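Long-range contacts in DegV family protein (Thermus thermophilus, PDB 2DT8), which binds fatty acids, here holding a palmitic acid molecule among its helices and strands, and also carries a bound zinc ion: residues D152-R156 against A214-W218; A237-L241 against T272-Y276; F69-Y73 against L84-I88; A117-G121 against A227-Y231. One frame throughout, in Å; residues are numbered along the deposited sequence.

Read from the N terminus, the four contacts illustrate how a chain closes short and long loops in turn. Contact 3 comes first and closes a short one, setting helix 66-76 against strand 82-87. Contact 4 opens at 117-121 and closes at 227-231, joining the start of helix 120-135 to the four-stranded mixed sheet. Contact 1 lies wholly within that span and brings helix 204-219 against strand 154-158 of the same sheet. Contact 2 follows in series, packing helix 236-247 on strand 273-279; no two contacts cross. Contacts 1, 2 and 4 thus share one sheet, where strand 273-279 lies between 154-158 and 225-231, while Ile88 of contact 3 packs on Ala117 of contact 4.

Contact 1. Residues D152-R156 against A214-W218; sequences DHFVR and AFRAW
Phe154 and Trp218 illustrate how aromatic side chains can join a strand to the helix lying over it. The Phe154 CB sits over the Trp218 five-membered ring, 3.7 Å from its centroid, in a CH-pi contact, while the two rings meet obliquely. Phe215 turns its edge toward a face of Phe154, an edge-to-face pair with planes at 63°. With CG anti to the backbone N (chi1 179°), the Phe154 ring reaches both partners and completes an aromatic cluster. Ala214 CB lies at that ring's edge and 3.6 Å from Arg156 NH2; the guanidinium is steadied by NH1 bonding to Val155 O at 2.9 Å.

On the pyrrole edge of the same indole, Trp218 NE1 gives a weak hydrogen bond to Asp152 OD1 at 3.4 Å. A water at the ring edge donates to the same OD1 at 2.7 Å and weakly accepts from NE1. Arg222 forms a salt bridge with Asp152 OD2 and a cation-pi contact with Trp218. An alanine in place of Trp218 would probably leave a gap beneath Phe154 CB and rob the Arg222 guanidinium of its aromatic partner.

Strand 154-156 and helix 214-218 run almost antiparallel (173°). Residues 154-156 open strand 154-158, an outermost strand of the four-stranded sheet within this chain, and Phe275 from adjacent strand 273-279 extends the cluster by meeting both Phe154 and Phe215.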
loop_
_atom_site.group_PDB
_atom_site.type_symbol
_atom_site.label_atom_id
_atom_site.label_comp_id
_atom_site.label_asym_id
_atom_site.label_seq_id
_atom_site.Cartn_x
_atom_site.Cartn_y
_atom_site.Cartn_z
ATOM N N ASP A 152 9.966 -8.397 -7.806
ATOM C CA ASP A 152 8.999 -8.945 -8.738
ATOM C C ASP A 152 7.552 -8.910 -8.253
ATOM O O ASP A 152 7.081 -9.820 -7.573
ATOM C CB ASP A 152 9.417 -10.388 -9.076
ATOM C CG ASP A 152 8.458 -11.087 -10.036
ATOM O OD1 ASP A 152 7.900 -10.414 -10.926
ATOM O OD2 ASP A 152 8.277 -12.323 -9.913
ATOM N N HIS A 153 6.863 -7.821 -8.567
ATOM C CA HIS A 153 5.448 -7.710 -8.241
ATOM C C HIS A 153 4.804 -6.796 -9.269
ATOM O O HIS A 153 5.476 -6.223 -10.139
ATOM C CB HIS A 153 5.190 -7.241 -6.791
ATOM C CG HIS A 153 5.593 -5.830 -6.498
ATOM N ND1 HIS A 153 6.778 -5.514 -5.869
ATOM C CD2 HIS A 153 4.928 -4.662 -6.660
ATOM C CE1 HIS A 153 6.822 -4.211 -5.651
ATOM N NE2 HIS A 153 5.712 -3.671 -6.121
ATOM N N PHE A 154 3.486 -6.704 -9.197
ATOM C CA PHE A 154 2.735 -5.919 -10.149
ATOM C C PHE A 154 1.846 -4.905 -9.461
ATOM O O PHE A 154 1.304 -5.180 -8.399
ATOM C CB PHE A 154 1.845 -6.861 -10.962
ATOM C CG PHE A 154 0.993 -6.171 -11.973
ATOM C CD1 PHE A 154 1.507 -5.863 -13.222
ATOM C CD2 PHE A 154 -0.322 -5.812 -11.672
ATOM C CE1 PHE A 154 0.724 -5.209 -14.174
ATOM C CE2 PHE A 154 -1.107 -5.156 -12.618
ATOM C CZ PHE A 154 -0.581 -4.858 -13.865
ATOM N N VAL A 155 1.726 -3.730 -10.069
ATOM C CA VAL A 155 0.813 -2.715 -9.569
ATOM C C VAL A 155 0.406 -1.730 -10.653
ATOM O O VAL A 155 1.233 -1.250 -11.428
ATOM C CB VAL A 155 1.370 -1.920 -8.338
ATOM C CG1 VAL A 155 2.756 -1.351 -8.629
ATOM C CG2 VAL A 155 0.389 -0.787 -7.974
ATOM N N ARG A 156 -0.899 -1.482 -10.733
ATOM C CA ARG A 156 -1.448 -0.497 -11.648
ATOM C C ARG A 156 -2.603 0.169 -10.933
ATOM O O ARG A 156 -3.354 -0.482 -10.208
ATOM C CB ARG A 156 -1.993 -1.134 -12.931
ATOM C CG ARG A 156 -0.940 -1.564 -13.935
ATOM C CD ARG A 156 -0.160 -0.382 -14.493
ATOM N NE ARG A 156 0.758 -0.799 -15.559
ATOM C CZ ARG A 156 1.919 -1.415 -15.357
ATOM N NH1 ARG A 156 2.329 -1.698 -14.129
ATOM N NH2 ARG A 156 2.684 -1.755 -16.392
ATOM N N ALA A 214 -1.371 -4.922 -19.342
ATOM C CA ALA A 214 -0.123 -4.910 -18.580
ATOM C C ALA A 214 -0.058 -6.122 -17.657
ATOM O O ALA A 214 0.994 -6.753 -17.511
ATOM C CB ALA A 214 -0.020 -3.627 -17.760
ATOM N N PHE A 215 -1.184 -6.444 -17.028
ATOM C CA PHE A 215 -1.250 -7.578 -16.119
ATOM C C PHE A 215 -0.974 -8.903 -16.814
ATOM O O PHE A 215 -0.225 -9.735 -16.297
ATOM C CB PHE A 215 -2.621 -7.643 -15.449
ATOM C CG PHE A 215 -2.763 -8.773 -14.472
ATOM C CD1 PHE A 215 -1.932 -8.856 -13.355
ATOM C CD2 PHE A 215 -3.732 -9.754 -14.659
ATOM C CE1 PHE A 215 -2.068 -9.898 -12.439
ATOM C CE2 PHE A 215 -3.875 -10.799 -13.745
ATOM C CZ PHE A 215 -3.045 -10.870 -12.637
ATOM N N ARG A 216 -1.588 -9.110 -17.973
ATOM C CA ARG A 216 -1.368 -10.348 -18.707
ATOM C C ARG A 216 0.108 -10.488 -19.086
ATOM O O ARG A 216 0.677 -11.577 -18.980
ATOM C CB ARG A 216 -2.240 -10.389 -19.964
ATOM C CG ARG A 216 -3.703 -10.707 -19.697
ATOM C CD ARG A 216 -4.482 -10.741 -21.010
ATOM N NE ARG A 216 -5.902 -11.036 -20.833
ATOM C CZ ARG A 216 -6.398 -12.250 -20.605
ATOM N NH1 ARG A 216 -5.591 -13.298 -20.524
ATOM N NH2 ARG A 216 -7.708 -12.413 -20.462
ATOM N N ALA A 217 0.720 -9.392 -19.525
ATOM C CA ALA A 217 2.134 -9.403 -19.896
ATOM C C ALA A 217 2.985 -9.789 -18.686
ATOM O O ALA A 217 3.885 -10.627 -18.792
ATOM C CB ALA A 217 2.555 -8.039 -20.417
ATOM N N TRP A 218 2.700 -9.181 -17.538
ATOM C CA TRP A 218 3.436 -9.485 -16.309
ATOM C C TRP A 218 3.177 -10.917 -15.821
ATOM O O TRP A 218 4.085 -11.586 -15.312
ATOM C CB TRP A 218 3.033 -8.509 -15.191
ATOM C CG TRP A 218 3.588 -8.871 -13.849
ATOM C CD1 TRP A 218 4.811 -8.528 -13.344
ATOM C CD2 TRP A 218 2.969 -9.708 -12.867
ATOM N NE1 TRP A 218 4.989 -9.101 -12.112
ATOM C CE2 TRP A 218 3.873 -9.827 -11.787
ATOM C CE3 TRP A 218 1.730 -10.361 -12.783
ATOM C CZ2 TRP A 218 3.594 -10.590 -10.653
ATOM C CZ3 TRP A 218 1.447 -11.120 -11.654
ATOM C CH2 TRP A 218 2.376 -11.223 -10.598
HETATM O O HOH W 1 7.973 -8.201 -12.414
#

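Contact 2. Residues A237-L241 against T272-Y276; sequences AVAAL and TYGFY
Tyr273 and Leu241 are turned toward each other by contrasting torsions. Tyr273 places CG between its backbone N and carbonyl carbon (chi1 64°), which stands the ring up from the strand beside Ala237; Leu241 has CG anti to the backbone N (chi1 -175°), and its CD2 methyl extends toward the strand. The Ala237 methyl then lies over the centre of the Tyr273 ring, with CB 3.7 Å from the centroid, a CH-pi contact almost perpendicular to the ring. Leu241 CD2 comes instead at ring edges: it is 4.1 Å from Tyr273 CD2 and 3.9 Å from Phe275 CD1, so that one methyl is lodged between two aromatic rims.

The packing is a local example of an alpha/beta layer. Helix 236-247 is the helical link of a beta-alpha-beta crossover from strand 225-231 to its parallel neighbour 252-259, and here it also covers the antiparallel strand 273-279, the N-to-C directions of the short helix and strand segments 43° apart. Gly274 lies between the two rings, and Leu241 CD2 rests 3.9 Å from its CA. The backbone angles of Gly274 would press any CB against the carbonyl oxygen of Tyr273, which favours glycine quite apart from the helix.

Val238 adds a contact to the strand backbone, its CB 3.9 Å from Tyr273 CB and its CG2 3.7 Å from Gly274 O. That carbonyl oxygen is a partner of Leu230 in the sheet. Beyond Leu241, the Phe275 ring is stacked on Phe229 and touches Ile211 of helix 204-219, which shares this face of the sheet.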
loop_
_atom_site.group_PDB
_atom_site.type_symbol
_atom_site.label_atom_id
_atom_site.label_comp_id
_atom_site.label_asym_id
_atom_site.label_seq_id
_atom_site.Cartn_x
_atom_site.Cartn_y
_atom_site.Cartn_z
ATOM N N ALA A 237 -15.698 0.829 -10.424
ATOM C CA ALA A 237 -14.517 0.756 -11.283
ATOM C C ALA A 237 -13.653 -0.403 -10.826
ATOM O O ALA A 237 -13.305 -1.261 -11.636
ATOM C CB ALA A 237 -13.714 2.060 -11.242
ATOM N N VAL A 238 -13.324 -0.459 -9.534
ATOM C CA VAL A 238 -12.493 -1.563 -9.066
ATOM C C VAL A 238 -13.227 -2.903 -9.188
ATOM O O VAL A 238 -12.599 -3.928 -9.443
ATOM C CB VAL A 238 -11.996 -1.372 -7.602
ATOM C CG1 VAL A 238 -13.031 -1.860 -6.601
ATOM C CG2 VAL A 238 -10.675 -2.126 -7.416
ATOM N N ALA A 239 -14.549 -2.901 -9.015
ATOM C CA ALA A 239 -15.304 -4.142 -9.119
ATOM C C ALA A 239 -15.243 -4.676 -10.542
ATOM O O ALA A 239 -15.058 -5.874 -10.754
ATOM C CB ALA A 239 -16.760 -3.927 -8.695
ATOM N N ALA A 240 -15.399 -3.788 -11.518
ATOM C CA ALA A 240 -15.347 -4.196 -12.916
ATOM C C ALA A 240 -13.952 -4.720 -13.252
ATOM O O ALA A 240 -13.793 -5.680 -14.013
ATOM C CB ALA A 240 -15.691 -3.025 -13.814
ATOM N N LEU A 241 -12.943 -4.079 -12.679
ATOM C CA LEU A 241 -11.563 -4.469 -12.908
ATOM C C LEU A 241 -11.304 -5.858 -12.317
ATOM O O LEU A 241 -10.685 -6.708 -12.960
ATOM C CB LEU A 241 -10.630 -3.424 -12.281
ATOM C CG LEU A 241 -9.127 -3.590 -12.499
ATOM C CD1 LEU A 241 -8.820 -3.540 -13.993
ATOM C CD2 LEU A 241 -8.375 -2.471 -11.768
ATOM N N THR A 272 -9.901 6.677 -6.861
ATOM C CA THR A 272 -8.702 5.869 -7.057
ATOM C C THR A 272 -9.103 4.398 -7.078
ATOM O O THR A 272 -9.975 3.970 -6.322
ATOM C CB THR A 272 -7.680 6.095 -5.909
ATOM O OG1 THR A 272 -7.320 7.482 -5.861
ATOM C CG2 THR A 272 -6.407 5.270 -6.132
ATOM N N TYR A 273 -8.495 3.625 -7.971
ATOM C CA TYR A 273 -8.766 2.190 -8.023
ATOM C C TYR A 273 -7.601 1.504 -8.709
ATOM O O TYR A 273 -6.879 2.124 -9.484
ATOM C CB TYR A 273 -10.076 1.876 -8.770
ATOM C CG TYR A 273 -10.082 2.244 -10.232
ATOM C CD1 TYR A 273 -10.408 3.536 -10.650
ATOM C CD2 TYR A 273 -9.764 1.295 -11.210
ATOM C CE1 TYR A 273 -10.422 3.871 -11.988
ATOM C CE2 TYR A 273 -9.771 1.625 -12.555
ATOM C CZ TYR A 273 -10.101 2.910 -12.940
ATOM O OH TYR A 273 -10.120 3.236 -14.272
ATOM N N GLY A 274 -7.408 0.226 -8.407
ATOM C CA GLY A 274 -6.320 -0.504 -9.035
ATOM C C GLY A 274 -6.108 -1.766 -8.196
ATOM O O GLY A 274 -6.947 -2.161 -7.398
ATOM N N PHE A 275 -4.916 -2.349 -8.416
ATOM C CA PHE A 275 -4.623 -3.572 -7.694
ATOM C C PHE A 275 -3.126 -3.886 -7.678
ATOM O O PHE A 275 -2.368 -3.475 -8.547
ATOM C CB PHE A 275 -5.405 -4.867 -8.009
ATOM C CG PHE A 275 -5.018 -5.375 -9.367
ATOM C CD1 PHE A 275 -5.569 -4.793 -10.501
ATOM C CD2 PHE A 275 -4.138 -6.439 -9.483
ATOM C CE1 PHE A 275 -5.238 -5.282 -11.756
ATOM C CE2 PHE A 275 -3.810 -6.923 -10.747
ATOM C CZ PHE A 275 -4.356 -6.347 -11.887
ATOM N N TYR A 276 -2.748 -4.594 -6.599
ATOM C CA TYR A 276 -1.359 -5.001 -6.514
ATOM C C TYR A 276 -1.472 -6.514 -6.709
ATOM O O TYR A 276 -2.529 -7.110 -6.550
ATOM C CB TYR A 276 -0.912 -4.800 -5.026
ATOM C CG TYR A 276 0.063 -3.681 -4.926
ATOM C CD1 TYR A 276 1.410 -3.909 -5.193
ATOM C CD2 TYR A 276 -0.360 -2.406 -4.550
ATOM C CE1 TYR A 276 2.325 -2.872 -5.094
ATOM C CE2 TYR A 276 0.557 -1.371 -4.441
ATOM C CZ TYR A 276 1.895 -1.601 -4.707
ATOM O OH TYR A 276 2.811 -0.571 -4.622
#

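Contact 3. Residues F69-Y73 against L84-I88; sequences FARVY and LSLHI
Ser85 meets Tyr73 through a short hydroxyl pair: Ser85 OG and Tyr73 OH are 2.7 Å apart and hydrogen-bonded. The serine oxygen lies at the edge of the tyrosine ring, in its plane. It also bonds His87 NE2 at 2.7 Å, again within the plane of the ring it serves, so a single buried OG ties a helix residue to the next inward-facing residue of its own strand. Tyr73 reaches it with CG anti to the carbonyl carbon (chi1 -66°), and the small chi2 of -20° turns a face of the phenol ring to Phe69 O, 3.4 Å above its plane.

Two residues on, His87 meets the other helical contributor. Phe69, one turn before Tyr73, directs its edge at the face of the imidazole in an offset edge-to-face pair, with centroids 5.0 Å apart and planes at 87°; the close approach is between Phe69 CE1 and His87 CE1, at 3.3 Å. The far nitrogen, His87 ND1, is bonded to Asp8 OD2, so the imidazole is held at both nitrogens and its rotation is fixed. Asp8, His87, Ser85 and Tyr73 thereby form a continuous hydrogen-bonded chain.

The zinc bound by Glu67 and Glu105 is about 9 Å from the nearest atom of the Phe69 side chain, so this cluster is near the metal without coordinating it. Strand 82-87 runs between parallel strands 3-8 and 110-114, helix 66-76 lies across it, and helix 95-103 flanks the junction, where Thr95 touches both Phe69 and His87 and Ala99 touches Tyr73.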
loop_
_atom_site.group_PDB
_atom_site.type_symbol
_atom_site.label_atom_id
_atom_site.label_comp_id
_atom_site.label_asym_id
_atom_site.label_seq_id
_atom_site.Cartn_x
_atom_site.Cartn_y
_atom_site.Cartn_z
ATOM N N PHE A 69 7.105 3.941 17.409
ATOM C CA PHE A 69 7.620 2.626 17.054
ATOM C C PHE A 69 8.280 1.929 18.237
ATOM O O PHE A 69 8.068 0.738 18.455
ATOM C CB PHE A 69 8.635 2.746 15.912
ATOM C CG PHE A 69 8.021 2.709 14.547
ATOM C CD1 PHE A 69 7.467 1.529 14.061
ATOM C CD2 PHE A 69 7.984 3.847 13.755
ATOM C CE1 PHE A 69 6.889 1.480 12.799
ATOM C CE2 PHE A 69 7.406 3.816 12.486
ATOM C CZ PHE A 69 6.854 2.626 12.009
ATOM N N ALA A 70 9.091 2.661 18.999
ATOM C CA ALA A 70 9.789 2.045 20.125
ATOM C C ALA A 70 8.843 1.402 21.130
ATOM O O ALA A 70 9.135 0.334 21.664
ATOM C CB ALA A 70 10.676 3.071 20.817
ATOM N N ARG A 71 7.690 2.080 21.464
ATOM C CA ARG A 71 6.709 1.480 22.369
ATOM C C ARG A 71 6.216 0.147 21.820
ATOM O O ARG A 71 6.077 -0.825 22.567
ATOM C CB ARG A 71 5.518 2.414 22.574
ATOM C CG ARG A 71 4.419 1.834 23.468
ATOM C CD ARG A 71 3.226 2.782 23.651
ATOM N NE ARG A 71 3.251 3.930 22.745
ATOM C CZ ARG A 71 4.115 4.937 22.844
ATOM N NH1 ARG A 71 4.903 5.030 23.909
ATOM N NH2 ARG A 71 4.195 5.849 21.883
ATOM N N VAL A 72 5.917 0.054 20.556
ATOM C CA VAL A 72 5.420 -1.170 19.951
ATOM C C VAL A 72 6.523 -2.236 19.949
ATOM O O VAL A 72 6.272 -3.379 20.320
ATOM C CB VAL A 72 4.869 -0.883 18.531
ATOM C CG1 VAL A 72 4.469 -2.175 17.842
ATOM C CG2 VAL A 72 3.647 0.043 18.641
ATOM N N TYR A 73 7.748 -1.868 19.572
ATOM C CA TYR A 73 8.829 -2.847 19.551
ATOM C C TYR A 73 9.081 -3.396 20.951
ATOM O O TYR A 73 9.245 -4.603 21.131
ATOM C CB TYR A 73 10.139 -2.241 19.012
ATOM C CG TYR A 73 10.114 -1.838 17.549
ATOM C CD1 TYR A 73 9.168 -2.370 16.663
ATOM C CD2 TYR A 73 11.063 -0.954 17.038
ATOM C CE1 TYR A 73 9.171 -2.029 15.313
ATOM C CE2 TYR A 73 11.079 -0.612 15.691
ATOM C CZ TYR A 73 10.130 -1.149 14.829
ATOM O OH TYR A 73 10.143 -0.796 13.504
ATOM N N LEU A 84 10.030 -8.157 12.917
ATOM C CA LEU A 84 10.204 -7.913 11.493
ATOM C C LEU A 84 9.195 -6.791 11.236
ATOM O O LEU A 84 7.988 -6.990 11.416
ATOM C CB LEU A 84 9.870 -9.177 10.698
ATOM C CG LEU A 84 9.900 -9.032 9.179
ATOM C CD1 LEU A 84 11.254 -8.502 8.723
ATOM C CD2 LEU A 84 9.626 -10.402 8.550
ATOM N N SER A 85 9.702 -5.621 10.848
ATOM C CA SER A 85 8.900 -4.408 10.640
ATOM C C SER A 85 8.862 -4.033 9.154
ATOM O O SER A 85 9.877 -3.615 8.592
ATOM C CB SER A 85 9.545 -3.286 11.469
ATOM O OG SER A 85 8.604 -2.333 11.950
ATOM N N LEU A 86 7.693 -4.185 8.529
ATOM C CA LEU A 86 7.483 -3.929 7.097
ATOM C C LEU A 86 6.737 -2.610 6.888
ATOM O O LEU A 86 5.696 -2.354 7.479
ATOM C CB LEU A 86 6.682 -5.072 6.467
ATOM C CG LEU A 86 7.520 -6.259 5.986
ATOM C CD1 LEU A 86 8.356 -6.808 7.118
ATOM C CD2 LEU A 86 6.608 -7.333 5.418
ATOM N N HIS A 87 7.338 -1.803 5.995
ATOM C CA HIS A 87 6.722 -0.516 5.732
ATOM C C HIS A 87 6.613 0.160 4.324
ATOM O O HIS A 87 7.299 -0.228 3.386
ATOM C CB HIS A 87 7.509 0.480 6.608
ATOM C CG HIS A 87 7.325 0.088 8.050
ATOM N ND1 HIS A 87 6.172 0.289 8.735
ATOM C CD2 HIS A 87 8.248 -0.524 8.906
ATOM C CE1 HIS A 87 6.396 -0.193 9.973
ATOM N NE2 HIS A 87 7.630 -0.684 10.104
ATOM N N ILE A 88 5.734 1.176 4.271
ATOM C CA ILE A 88 5.537 1.827 2.991
ATOM C C ILE A 88 6.903 2.334 2.544
ATOM O O ILE A 88 7.793 2.646 3.343
ATOM C CB ILE A 88 4.580 2.987 3.320
ATOM C CG1 ILE A 88 4.464 3.904 2.102
ATOM C CG2 ILE A 88 5.059 3.799 4.551
ATOM C CD1 ILE A 88 3.315 4.924 2.239
#

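Contact 4. Residues A117-G121 against A227-Y231; sequences AASLG and AYFLY
Ser119 OG is held between a polar and an apolar partner: it is hydrogen-bonded to Asp12 OD2, and it presses against the forked end of Leu230, with CD1 and CD2 each 3.1 Å away. Both methyls thus close tightly on one oxygen. The hydroxyl gets there because it stands anti to its own backbone nitrogen (chi1 -172°). Ser119 occupies the N-cap position of helix 120-135, yet its side chain makes no capping bond, its hydroxyl being engaged by the aspartate instead.

Leu120, the next residue, packs on the strand with apolar atoms alone. Its CD1 is 3.7 Å from Leu230 CD2, the two side chains crossing at a slant, and its CB is 3.9 Å from Tyr228 CB. The same CD1 comes up at the edge of the Tyr228 ring, near its plane, with the leucine and tyrosine side chains roughly perpendicular. The start of a helix is here laid on an inner strand of a mixed sheet: strand 225-231 runs between 273-279 and 252-259, and Tyr228 and Leu230 both face helix 120-135. The palmitic acid touches Leu230 and Ala118, so this interface also forms part of the lipid's surroundings.

An alanine at Leu230 would remove CG and both methyls, which would probably leave Ser119 OG less confined and Leu120 CD1 and the fatty acid short of an apolar neighbour. Phe229, between the two inward residues, points to the other face of the sheet, where it packs on Val238 and Val245 of helix 236-247.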
loop_
_atom_site.group_PDB
_atom_site.type_symbol
_atom_site.label_atom_id
_atom_site.label_comp_id
_atom_site.label_asym_id
_atom_site.label_seq_id
_atom_site.Cartn_x
_atom_site.Cartn_y
_atom_site.Cartn_z
ATOM N N ALA A 117 6.576 -0.283 -1.540
ATOM C CA ALA A 117 5.178 -0.376 -1.938
ATOM C C ALA A 117 4.306 0.507 -1.058
ATOM O O ALA A 117 4.796 1.202 -0.163
ATOM C CB ALA A 117 4.707 -1.822 -1.857
ATOM N N ALA A 118 3.001 0.463 -1.303
ATOM C CA ALA A 118 2.049 1.257 -0.535
ATOM C C ALA A 118 0.714 0.511 -0.455
ATOM O O ALA A 118 0.448 -0.367 -1.272
ATOM C CB ALA A 118 1.857 2.626 -1.214
ATOM N N SER A 119 -0.123 0.875 0.515
ATOM C CA SER A 119 -1.434 0.247 0.715
ATOM C C SER A 119 -1.273 -1.282 0.775
ATOM O O SER A 119 -0.304 -1.777 1.364
ATOM C CB SER A 119 -2.401 0.676 -0.402
ATOM O OG SER A 119 -3.714 0.223 -0.131
ATOM N N LEU A 120 -2.196 -2.037 0.176
ATOM C CA LEU A 120 -2.093 -3.500 0.204
ATOM C C LEU A 120 -0.846 -4.061 -0.476
ATOM O O LEU A 120 -0.595 -5.264 -0.411
ATOM C CB LEU A 120 -3.354 -4.151 -0.372
ATOM C CG LEU A 120 -4.482 -4.268 0.652
ATOM C CD1 LEU A 120 -5.686 -4.926 -0.005
ATOM C CD2 LEU A 120 -4.020 -5.083 1.848
ATOM N N GLY A 121 -0.074 -3.201 -1.139
ATOM C CA GLY A 121 1.183 -3.650 -1.723
ATOM C C GLY A 121 2.098 -4.000 -0.555
ATOM O O GLY A 121 2.926 -4.914 -0.628
ATOM N N ALA A 227 -3.875 -11.460 -5.983
ATOM C CA ALA A 227 -4.141 -10.066 -6.307
ATOM C C ALA A 227 -4.846 -9.330 -5.166
ATOM O O ALA A 227 -5.638 -9.894 -4.423
ATOM C CB ALA A 227 -4.966 -9.984 -7.573
ATOM N N TYR A 228 -4.534 -8.022 -5.111
ATOM C CA TYR A 228 -5.112 -7.238 -4.038
ATOM C C TYR A 228 -5.689 -5.926 -4.653
ATOM O O TYR A 228 -4.963 -5.091 -5.178
ATOM C CB TYR A 228 -4.002 -6.934 -2.998
ATOM C CG TYR A 228 -3.499 -8.228 -2.464
ATOM C CD1 TYR A 228 -2.554 -8.954 -3.182
ATOM C CD2 TYR A 228 -3.990 -8.735 -1.261
ATOM C CE1 TYR A 228 -2.099 -10.173 -2.702
ATOM C CE2 TYR A 228 -3.542 -9.958 -0.784
ATOM C CZ TYR A 228 -2.606 -10.678 -1.503
ATOM O OH TYR A 228 -2.162 -11.902 -1.040
ATOM N N PHE A 229 -7.026 -5.827 -4.542
ATOM C CA PHE A 229 -7.669 -4.688 -5.166
ATOM C C PHE A 229 -7.975 -3.582 -4.165
ATOM O O PHE A 229 -8.345 -3.845 -3.024
ATOM C CB PHE A 229 -8.971 -5.157 -5.831
ATOM C CG PHE A 229 -8.743 -6.137 -6.944
ATOM C CD1 PHE A 229 -8.510 -7.485 -6.667
ATOM C CD2 PHE A 229 -8.701 -5.703 -8.259
ATOM C CE1 PHE A 229 -8.236 -8.382 -7.701
ATOM C CE2 PHE A 229 -8.428 -6.595 -9.302
ATOM C CZ PHE A 229 -8.196 -7.936 -9.016
ATOM N N LEU A 230 -7.840 -2.346 -4.629
ATOM C CA LEU A 230 -8.022 -1.170 -3.787
ATOM C C LEU A 230 -8.842 -0.068 -4.460
ATOM O O LEU A 230 -8.826 0.103 -5.673
ATOM C CB LEU A 230 -6.645 -0.577 -3.466
ATOM C CG LEU A 230 -5.710 -1.508 -2.689
ATOM C CD1 LEU A 230 -4.257 -1.111 -2.908
ATOM C CD2 LEU A 230 -6.092 -1.467 -1.211
ATOM N N TYR A 231 -9.601 0.628 -3.595
ATOM C CA TYR A 231 -10.371 1.739 -4.118
ATOM C C TYR A 231 -10.725 2.841 -3.116
ATOM O O TYR A 231 -10.598 2.684 -1.910
ATOM C CB TYR A 231 -11.799 1.286 -4.574
ATOM C CG TYR A 231 -12.582 0.844 -3.388
ATOM C CD1 TYR A 231 -12.407 -0.439 -2.879
ATOM C CD2 TYR A 231 -13.506 1.703 -2.791
ATOM C CE1 TYR A 231 -13.139 -0.859 -1.779
ATOM C CE2 TYR A 231 -14.246 1.280 -1.697
ATOM C CZ TYR A 231 -14.069 0.004 -1.195
ATOM O OH TYR A 231 -14.793 -0.421 -0.098
#